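Local coordinates for protein luciferase-like monooxygenase (Streptomyces bottropensis, PDB 7BIP) that probably acts as a TIM-barrel monooxygenase of the bacterial luciferase family in the biosynthesis of the aromatic polyketide rishirilide, at residues E24-A29 against L61-A66; A29-E34 against T338-A343; E203-T208 against G314-F319. All blocks are in the same frame, centred on the assembly; numbering follows the deposited sequence.

In the fold
All three contacts sit on the outside of the TIM barrel, where helices lie over the ring of parallel strands. Contacts 1 and 2 share A29 and helix 18-35, which meets helix 57-67 at 46° in one and runs almost parallel to helix 332-345 in the other. Their centres are about 12 Å apart. Contact 1 is wholly buried and apolar, against the second subunit; contact 2 is mostly buried, with an arginine at its exposed margin. Contact 3 lies on the opposite side of the chain's centre from contact 1, about 31 Å away between centres. It is only partly buried, and it alone of the three has a hydrogen bond between its segments.

Contact 1 of 3, residues E24-A29 against L61-A66; sequences ESLRLA and LAAAAA
The carbonyl O of A64 accepts a hydrogen bond from OG1 of T68, just past the end of its helix, while the N and CB of the same alanine lie against L26 and A29. Here two successive outer helices of the TIM barrel meet: helix 18-35 connects strand 2-6 to strand 39-42, and helix 57-67 connects strand 39-42 to strand 72-78. Their short segments cross at -46° with axes 9.4 Å apart, an ordinary spacing for packed helices; three of the four touching residues are alanines, and the CA atoms of L26 and A64 come within 5.8 Å.

L26 does most of the work. Its chi1 of -73° sets CG anti to the carbonyl carbon, and with CD1 anti to CA it is the other methyl, CD2, that turns to the notch between A63 and A64. There CD2 packs 3.7 Å from CB of A63 and sits 3.6 Å from the backbone N of A64. F60 and R67 touch the same leucine, so positions 60, 63, 64 and 67 frame it as the four residues of a hole do in knobs-into-holes packing. No hydrogen bond joins the two segments; within each helix the usual backbone bonds run on, as when A29 N bonds S25 O at 3.0 Å.

The second subunit closes in on the same region. Its I98 packs on L26, its A62 on A63 and its A66 on A66, whose O accepts a hydrogen bond from NE of the partner's R67, so helix 57-67 is wedged between its own neighbour and the dimer partner. E23, just before the first segment, is a calcium ligand in a crystal of this protein. One turn beyond L26 the helices meet methyl to methyl, CB of A29 lying 4.1 Å from CB of A64.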
loop_
_atom_site.group_PDB
_atom_site.type_symbol
_atom_site.label_atom_id
_atom_site.label_comp_id
_atom_site.label_asym_id
_atom_site.label_seq_id
_atom_site.Cartn_x
_atom_site.Cartn_y
_atom_site.Cartn_z
ATOM N N GLU A 24 13.036 0.552 11.703
ATOM C CA GLU A 24 14.214 -0.285 11.538
ATOM C C GLU A 24 14.185 -1.011 10.203
ATOM O O GLU A 24 15.212 -1.105 9.521
ATOM C CB GLU A 24 14.309 -1.273 12.706
ATOM C CG GLU A 24 14.673 -0.587 14.018
ATOM C CD GLU A 24 14.724 -1.539 15.194
ATOM O OE1 GLU A 24 14.454 -2.734 15.001
ATOM O OE2 GLU A 24 15.033 -1.077 16.310
ATOM N N SER A 25 13.018 -1.525 9.802
ATOM C CA SER A 25 12.955 -2.249 8.539
ATOM C C SER A 25 13.237 -1.335 7.354
ATOM O O SER A 25 13.890 -1.752 6.388
ATOM C CB SER A 25 11.591 -2.919 8.383
ATOM O OG SER A 25 11.570 -4.112 9.142
ATOM N N LEU A 26 12.716 -0.103 7.378
ATOM C CA LEU A 26 13.019 0.815 6.282
ATOM C C LEU A 26 14.506 1.164 6.244
ATOM O O LEU A 26 15.082 1.329 5.161
ATOM C CB LEU A 26 12.168 2.088 6.386
ATOM C CG LEU A 26 10.694 1.903 6.020
ATOM C CD1 LEU A 26 9.884 3.142 6.387
ATOM C CD2 LEU A 26 10.529 1.580 4.531
ATOM N N ARG A 27 15.150 1.269 7.409
ATOM C CA ARG A 27 16.584 1.545 7.415
ATOM C C ARG A 27 17.378 0.360 6.872
ATOM O O ARG A 27 18.389 0.554 6.182
ATOM C CB ARG A 27 17.042 1.912 8.826
ATOM C CG ARG A 27 18.538 2.193 8.971
ATOM C CD ARG A 27 19.037 3.199 7.945
ATOM N NE ARG A 27 20.504 3.200 7.878
ATOM C CZ ARG A 27 21.202 3.572 6.814
ATOM N NH1 ARG A 27 20.577 3.986 5.719
ATOM N NH2 ARG A 27 22.527 3.533 6.844
ATOM N N LEU A 28 16.932 -0.878 7.158
ATOM C CA LEU A 28 17.594 -2.042 6.569
ATOM C C LEU A 28 17.399 -2.083 5.056
ATOM O O LEU A 28 18.300 -2.506 4.318
ATOM C CB LEU A 28 17.083 -3.333 7.215
ATOM C CG LEU A 28 17.433 -3.472 8.704
ATOM C CD1 LEU A 28 16.659 -4.597 9.341
ATOM C CD2 LEU A 28 18.930 -3.689 8.902
ATOM N N ALA A 29 16.221 -1.679 4.581
ATOM C CA ALA A 29 16.015 -1.546 3.141
ATOM C C ALA A 29 16.979 -0.527 2.537
ATOM O O ALA A 29 17.543 -0.760 1.459
ATOM C CB ALA A 29 14.561 -1.153 2.865
ATOM N N LEU A 61 6.477 -2.174 0.896
ATOM C CA LEU A 61 7.401 -2.091 -0.235
ATOM C C LEU A 61 7.296 -0.754 -0.977
ATOM O O LEU A 61 8.274 -0.319 -1.584
ATOM C CB LEU A 61 7.171 -3.261 -1.190
ATOM C CG LEU A 61 7.534 -4.634 -0.614
ATOM C CD1 LEU A 61 7.017 -5.727 -1.538
ATOM C CD2 LEU A 61 9.047 -4.767 -0.359
ATOM N N ALA A 62 6.138 -0.079 -0.944
ATOM C CA ALA A 62 6.075 1.254 -1.546
ATOM C C ALA A 62 6.922 2.253 -0.761
ATOM O O ALA A 62 7.632 3.080 -1.354
ATOM C CB ALA A 62 4.622 1.720 -1.636
ATOM N N ALA A 63 6.889 2.160 0.570
ATOM C CA ALA A 63 7.768 2.981 1.395
ATOM C C ALA A 63 9.232 2.635 1.135
ATOM O O ALA A 63 10.065 3.525 0.946
ATOM C CB ALA A 63 7.419 2.804 2.872
ATOM N N ALA A 64 9.562 1.335 1.123
ATOM C CA ALA A 64 10.935 0.916 0.828
ATOM C C ALA A 64 11.390 1.411 -0.542
ATOM O O ALA A 64 12.520 1.889 -0.696
ATOM C CB ALA A 64 11.054 -0.612 0.908
ATOM N N ALA A 65 10.527 1.295 -1.549
ATOM C CA ALA A 65 10.864 1.804 -2.877
ATOM C C ALA A 65 11.202 3.287 -2.826
ATOM O O ALA A 65 12.184 3.742 -3.433
ATOM C CB ALA A 65 9.695 1.569 -3.833
ATOM N N ALA A 66 10.385 4.061 -2.110
ATOM C CA ALA A 66 10.587 5.499 -2.056
ATOM C C ALA A 66 11.887 5.873 -1.352
ATOM O O ALA A 66 12.441 6.944 -1.624
ATOM C CB ALA A 66 9.387 6.155 -1.372
#

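Contact 2 of 3, residues A29-E34 against T338-A343; sequences AELADE and TMRLFA
L31 and M339 lie side by side, each pointing at the other's helix. The two short segments run nearly parallel, at 11°, with axes 10.5 Å apart, and this pair fills the gap between them. The thioether bends at its last torsion (chi3 65°), which turns CE in against the backbone of helix 18-35. That methyl lies 3.3 Å from the N of A32, a tight fit, and 3.8 Å from the CB of the same alanine. It is also 4.0 Å from CB of L31, so it is held in the groove between two consecutive residues. L31 answers with CD2, which rests 4.0 Å from CB of M339.

R340 crosses L31 at about a right angle. Its chain is extended from CG to NE and lays the guanidinium over the leucine: CD2 of L31 lies beneath one face, and CD1 approaches NH2 to 3.8 Å. The nearest acid of the first helix, E34, keeps OE1 5.9 Å from NH2 of R340, too far for a salt bridge, and is instead paired with R27.

In the TIM barrel this contact joins the first and last of the long outer helices, beside the parallel pairing of strands 2-6 and 320-324. A29 and A32 pack on V40 of strand 39-42, while F342 meets F3 and, with T338 and L341, covers strand 228-236.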
loop_
_atom_site.group_PDB
_atom_site.type_symbol
_atom_site.label_atom_id
_atom_site.label_comp_id
_atom_site.label_asym_id
_atom_site.label_seq_id
_atom_site.Cartn_x
_atom_site.Cartn_y
_atom_site.Cartn_z
ATOM N N ALA A 29 16.221 -1.679 4.581
ATOM C CA ALA A 29 16.015 -1.546 3.141
ATOM C C ALA A 29 16.979 -0.527 2.537
ATOM O O ALA A 29 17.543 -0.760 1.459
ATOM C CB ALA A 29 14.561 -1.153 2.865
ATOM N N GLU A 30 17.186 0.607 3.220
ATOM C CA GLU A 30 18.184 1.588 2.774
ATOM C C GLU A 30 19.586 0.993 2.768
ATOM O O GLU A 30 20.365 1.226 1.837
ATOM C CB GLU A 30 18.148 2.819 3.683
ATOM C CG GLU A 30 16.887 3.689 3.516
ATOM C CD GLU A 30 16.768 4.758 4.600
ATOM O OE1 GLU A 30 17.666 4.840 5.460
ATOM O OE2 GLU A 30 15.784 5.528 4.600
ATOM N N LEU A 31 19.927 0.231 3.810
ATOM C CA LEU A 31 21.242 -0.397 3.854
ATOM C C LEU A 31 21.403 -1.424 2.738
ATOM O O LEU A 31 22.484 -1.544 2.150
ATOM C CB LEU A 31 21.464 -1.025 5.229
ATOM C CG LEU A 31 22.892 -1.474 5.529
ATOM C CD1 LEU A 31 23.824 -0.266 5.653
ATOM C CD2 LEU A 31 22.919 -2.298 6.816
ATOM N N ALA A 32 20.343 -2.177 2.422
ATOM C CA ALA A 32 20.398 -3.075 1.267
ATOM C C ALA A 32 20.743 -2.303 -0.005
ATOM O O ALA A 32 21.584 -2.733 -0.810
ATOM C CB ALA A 32 19.056 -3.798 1.111
ATOM N N ASP A 33 20.082 -1.164 -0.204
ATOM C CA ASP A 33 20.371 -0.284 -1.337
ATOM C C ASP A 33 21.837 0.146 -1.347
ATOM O O ASP A 33 22.536 0.008 -2.356
ATOM C CB ASP A 33 19.442 0.930 -1.254
ATOM C CG ASP A 33 19.160 1.569 -2.603
ATOM O OD1 ASP A 33 19.035 0.836 -3.599
ATOM O OD2 ASP A 33 19.030 2.811 -2.642
ATOM N N GLU A 34 22.322 0.653 -0.215
ATOM C CA GLU A 34 23.666 1.221 -0.153
ATOM C C GLU A 34 24.734 0.156 -0.358
ATOM O O GLU A 34 25.741 0.403 -1.030
ATOM C CB GLU A 34 23.875 1.913 1.191
ATOM C CG GLU A 34 22.935 3.085 1.451
ATOM C CD GLU A 34 22.879 3.481 2.923
ATOM O OE1 GLU A 34 23.682 2.945 3.721
ATOM O OE2 GLU A 34 22.035 4.333 3.278
ATOM N N THR A 338 24.889 -8.205 10.282
ATOM C CA THR A 338 24.771 -9.325 9.355
ATOM C C THR A 338 24.880 -8.842 7.921
ATOM O O THR A 338 25.618 -9.416 7.112
ATOM C CB THR A 338 23.435 -10.048 9.564
ATOM O OG1 THR A 338 23.446 -10.740 10.817
ATOM C CG2 THR A 338 23.180 -11.061 8.440
ATOM N N MET A 339 24.154 -7.768 7.588
ATOM C CA MET A 339 24.178 -7.282 6.216
ATOM C C MET A 339 25.546 -6.720 5.856
ATOM O O MET A 339 26.044 -6.962 4.750
ATOM C CB MET A 339 23.081 -6.242 6.011
ATOM C CG MET A 339 21.687 -6.848 6.048
ATOM S SD MET A 339 20.443 -5.555 6.015
ATOM C CE MET A 339 20.721 -4.844 4.399
ATOM N N ARG A 340 26.173 -5.978 6.777
ATOM C CA ARG A 340 27.485 -5.400 6.489
ATOM C C ARG A 340 28.544 -6.481 6.306
ATOM O O ARG A 340 29.388 -6.378 5.407
ATOM C CB ARG A 340 27.888 -4.428 7.598
ATOM C CG ARG A 340 27.055 -3.155 7.595
ATOM C CD ARG A 340 27.699 -2.019 8.375
ATOM N NE ARG A 340 26.923 -0.788 8.225
ATOM C CZ ARG A 340 26.061 -0.334 9.128
ATOM N NH1 ARG A 340 25.871 -1.003 10.260
ATOM N NH2 ARG A 340 25.394 0.791 8.904
ATOM N N LEU A 341 28.514 -7.533 7.132
ATOM C CA LEU A 341 29.495 -8.603 6.977
ATOM C C LEU A 341 29.271 -9.365 5.678
ATOM O O LEU A 341 30.230 -9.730 4.990
ATOM C CB LEU A 341 29.434 -9.551 8.178
ATOM C CG LEU A 341 30.029 -9.028 9.488
ATOM C CD1 LEU A 341 29.713 -9.998 10.642
ATOM C CD2 LEU A 341 31.534 -8.796 9.373
ATOM N N PHE A 342 28.007 -9.609 5.324
ATOM C CA PHE A 342 27.723 -10.289 4.071
ATOM C C PHE A 342 28.199 -9.458 2.892
ATOM O O PHE A 342 28.792 -9.987 1.950
ATOM C CB PHE A 342 26.224 -10.580 3.951
ATOM C CG PHE A 342 25.894 -11.644 2.945
ATOM C CD1 PHE A 342 25.627 -12.944 3.352
ATOM C CD2 PHE A 342 25.861 -11.354 1.586
ATOM C CE1 PHE A 342 25.333 -13.930 2.425
ATOM C CE2 PHE A 342 25.560 -12.347 0.662
ATOM C CZ PHE A 342 25.306 -13.628 1.084
ATOM N N ALA A 343 27.957 -8.149 2.938
ATOM C CA ALA A 343 28.338 -7.288 1.824
ATOM C C ALA A 343 29.852 -7.222 1.660
ATOM O O ALA A 343 30.362 -7.223 0.532
ATOM C CB ALA A 343 27.755 -5.891 2.029
#

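Contact 3 of 3, residues E203-T208 against G314-F319; sequences EQVQKT and GWFGDF
W315, near the end of helix 302-316, offers its carbonyl O to the side chain of Q206. Helices 302-316 and 202-218 are outer helices of the TIM barrel, and strand 228-236 lies beneath their contact. The bond from NE2 of Q206 to W315 O is 2.9 Å long and nearly straight at 174°, with the acceptor in the plane of the amide; the donor arrives from the flank of the carbonyl, somewhat above its plane. The glutamine reaches it with CD anti to CA (chi2 -180°), and NE2 also brushes CB of W315 at 3.5 Å. R202 makes a cation-pi contact with the indole.

F316 turns inward. CG1 of V205 lies over one face of its ring, a CH-pi contact 3.9 Å from the centroid and shifted toward the rim, coming closest to CZ at 3.6 Å. The aliphatic part of Q206 takes the edge, CG lying near the ring plane 3.7 Å from CE1. Thus one side chain bonds the backbone and flanks the neighbouring ring.

At G317 the chain leaves the helix with positive phi. D318 then turns to R313 and the N of M1, and F319 pairs its backbone with K2. The phenyl of F319 packs on strand 228-236 and returns to the F316 edge, its CE2 3.9 Å from F316 CD2.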
loop_
_atom_site.group_PDB
_atom_site.type_symbol
_atom_site.label_atom_id
_atom_site.label_comp_id
_atom_site.label_asym_id
_atom_site.label_seq_id
_atom_site.Cartn_x
_atom_site.Cartn_y
_atom_site.Cartn_z
ATOM N N GLU A 203 17.329 -33.300 -1.469
ATOM C CA GLU A 203 17.015 -34.032 -2.689
ATOM C C GLU A 203 15.618 -33.708 -3.199
ATOM O O GLU A 203 15.363 -33.808 -4.404
ATOM C CB GLU A 203 17.167 -35.534 -2.449
ATOM C CG GLU A 203 18.488 -35.913 -1.794
ATOM C CD GLU A 203 18.450 -35.802 -0.277
ATOM O OE1 GLU A 203 19.422 -36.237 0.377
ATOM O OE2 GLU A 203 17.448 -35.280 0.262
ATOM N N GLN A 204 14.704 -33.306 -2.312
ATOM C CA GLN A 204 13.365 -32.933 -2.760
ATOM C C GLN A 204 13.382 -31.600 -3.499
ATOM O O GLN A 204 12.739 -31.452 -4.542
ATOM C CB GLN A 204 12.399 -32.878 -1.577
ATOM C CG GLN A 204 10.944 -32.785 -2.012
ATOM C CD GLN A 204 10.087 -31.990 -1.049
ATOM O OE1 GLN A 204 10.417 -31.853 0.128
ATOM N NE2 GLN A 204 8.982 -31.451 -1.550
ATOM N N VAL A 205 14.113 -30.614 -2.970
ATOM C CA VAL A 205 14.236 -29.336 -3.665
ATOM C C VAL A 205 14.904 -29.535 -5.020
ATOM O O VAL A 205 14.525 -28.909 -6.018
ATOM C CB VAL A 205 15.004 -28.325 -2.791
ATOM C CG1 VAL A 205 15.219 -27.016 -3.549
ATOM C CG2 VAL A 205 14.244 -28.065 -1.498
ATOM N N GLN A 206 15.898 -30.423 -5.081
ATOM C CA GLN A 206 16.585 -30.688 -6.341
ATOM C C GLN A 206 15.639 -31.276 -7.376
ATOM O O GLN A 206 15.693 -30.911 -8.556
ATOM C CB GLN A 206 17.764 -31.633 -6.114
ATOM C CG GLN A 206 18.976 -30.964 -5.510
ATOM C CD GLN A 206 20.117 -31.928 -5.301
ATOM O OE1 GLN A 206 19.936 -33.002 -4.730
ATOM N NE2 GLN A 206 21.300 -31.559 -5.780
ATOM N N LYS A 207 14.777 -32.203 -6.958
ATOM C CA LYS A 207 13.886 -32.836 -7.925
ATOM C C LYS A 207 12.800 -31.869 -8.377
ATOM O O LYS A 207 12.384 -31.895 -9.540
ATOM C CB LYS A 207 13.282 -34.110 -7.341
ATOM C CG LYS A 207 14.255 -35.293 -7.315
ATOM C CD LYS A 207 15.006 -35.443 -8.643
ATOM C CE LYS A 207 16.519 -35.341 -8.449
ATOM N NZ LYS A 207 17.242 -35.134 -9.738
ATOM N N THR A 208 12.341 -30.995 -7.476
ATOM C CA THR A 208 11.429 -29.929 -7.878
ATOM C C THR A 208 12.087 -29.008 -8.897
ATOM O O THR A 208 11.465 -28.621 -9.890
ATOM C CB THR A 208 10.978 -29.132 -6.653
ATOM O OG1 THR A 208 10.302 -29.999 -5.740
ATOM C CG2 THR A 208 10.036 -28.015 -7.058
ATOM N N GLY A 314 26.166 -25.747 -5.448
ATOM C CA GLY A 314 26.464 -27.039 -6.047
ATOM C C GLY A 314 25.246 -27.935 -6.173
ATOM O O GLY A 314 25.131 -28.696 -7.139
ATOM N N TRP A 315 24.318 -27.855 -5.213
ATOM C CA TRP A 315 23.117 -28.682 -5.286
ATOM C C TRP A 315 22.090 -28.125 -6.262
ATOM O O TRP A 315 21.453 -28.886 -6.999
ATOM C CB TRP A 315 22.452 -28.805 -3.914
ATOM C CG TRP A 315 23.300 -29.387 -2.845
ATOM C CD1 TRP A 315 24.338 -30.259 -2.994
ATOM C CD2 TRP A 315 23.178 -29.138 -1.441
ATOM N NE1 TRP A 315 24.875 -30.567 -1.765
ATOM C CE2 TRP A 315 24.181 -29.887 -0.795
ATOM C CE3 TRP A 315 22.322 -28.345 -0.667
ATOM C CZ2 TRP A 315 24.347 -29.875 0.593
ATOM C CZ3 TRP A 315 22.482 -28.336 0.710
ATOM C CH2 TRP A 315 23.489 -29.094 1.326
ATOM N N PHE A 316 21.883 -26.811 -6.249
ATOM C CA PHE A 316 20.723 -26.214 -6.890
ATOM C C PHE A 316 21.043 -25.421 -8.142
ATOM O O PHE A 316 20.122 -25.116 -8.904
ATOM C CB PHE A 316 19.992 -25.281 -5.909
ATOM C CG PHE A 316 19.519 -25.959 -4.653
ATOM C CD1 PHE A 316 19.235 -27.318 -4.636
ATOM C CD2 PHE A 316 19.344 -25.225 -3.482
ATOM C CE1 PHE A 316 18.802 -27.936 -3.470
ATOM C CE2 PHE A 316 18.917 -25.834 -2.323
ATOM C CZ PHE A 316 18.633 -27.182 -2.311
ATOM N N GLY A 317 22.301 -25.074 -8.375
ATOM C CA GLY A 317 22.620 -24.158 -9.446
ATOM C C GLY A 317 22.533 -22.722 -8.972
ATOM O O GLY A 317 22.424 -22.433 -7.776
ATOM N N ASP A 318 22.579 -21.803 -9.931
ATOM C CA ASP A 318 22.506 -20.381 -9.608
ATOM C C ASP A 318 21.057 -19.929 -9.465
ATOM O O ASP A 318 20.220 -20.230 -10.320
ATOM C CB ASP A 318 23.210 -19.565 -10.686
ATOM C CG ASP A 318 24.703 -19.555 -10.513
ATOM O OD1 ASP A 318 25.169 -19.091 -9.454
ATOM O OD2 ASP A 318 25.410 -20.026 -11.427
ATOM N N PHE A 319 20.755 -19.202 -8.392
ATOM C CA PHE A 319 19.395 -18.710 -8.169
ATOM C C PHE A 319 19.474 -17.500 -7.240
ATOM O O PHE A 319 20.564 -16.993 -6.947
ATOM C CB PHE A 319 18.485 -19.827 -7.633
ATOM C CG PHE A 319 18.860 -20.328 -6.255
ATOM C CD1 PHE A 319 18.169 -19.890 -5.135
ATOM C CD2 PHE A 319 19.889 -21.243 -6.086
ATOM C CE1 PHE A 319 18.506 -20.342 -3.870
ATOM C CE2 PHE A 319 20.229 -21.702 -4.818
ATOM C CZ PHE A 319 19.532 -21.247 -3.705
#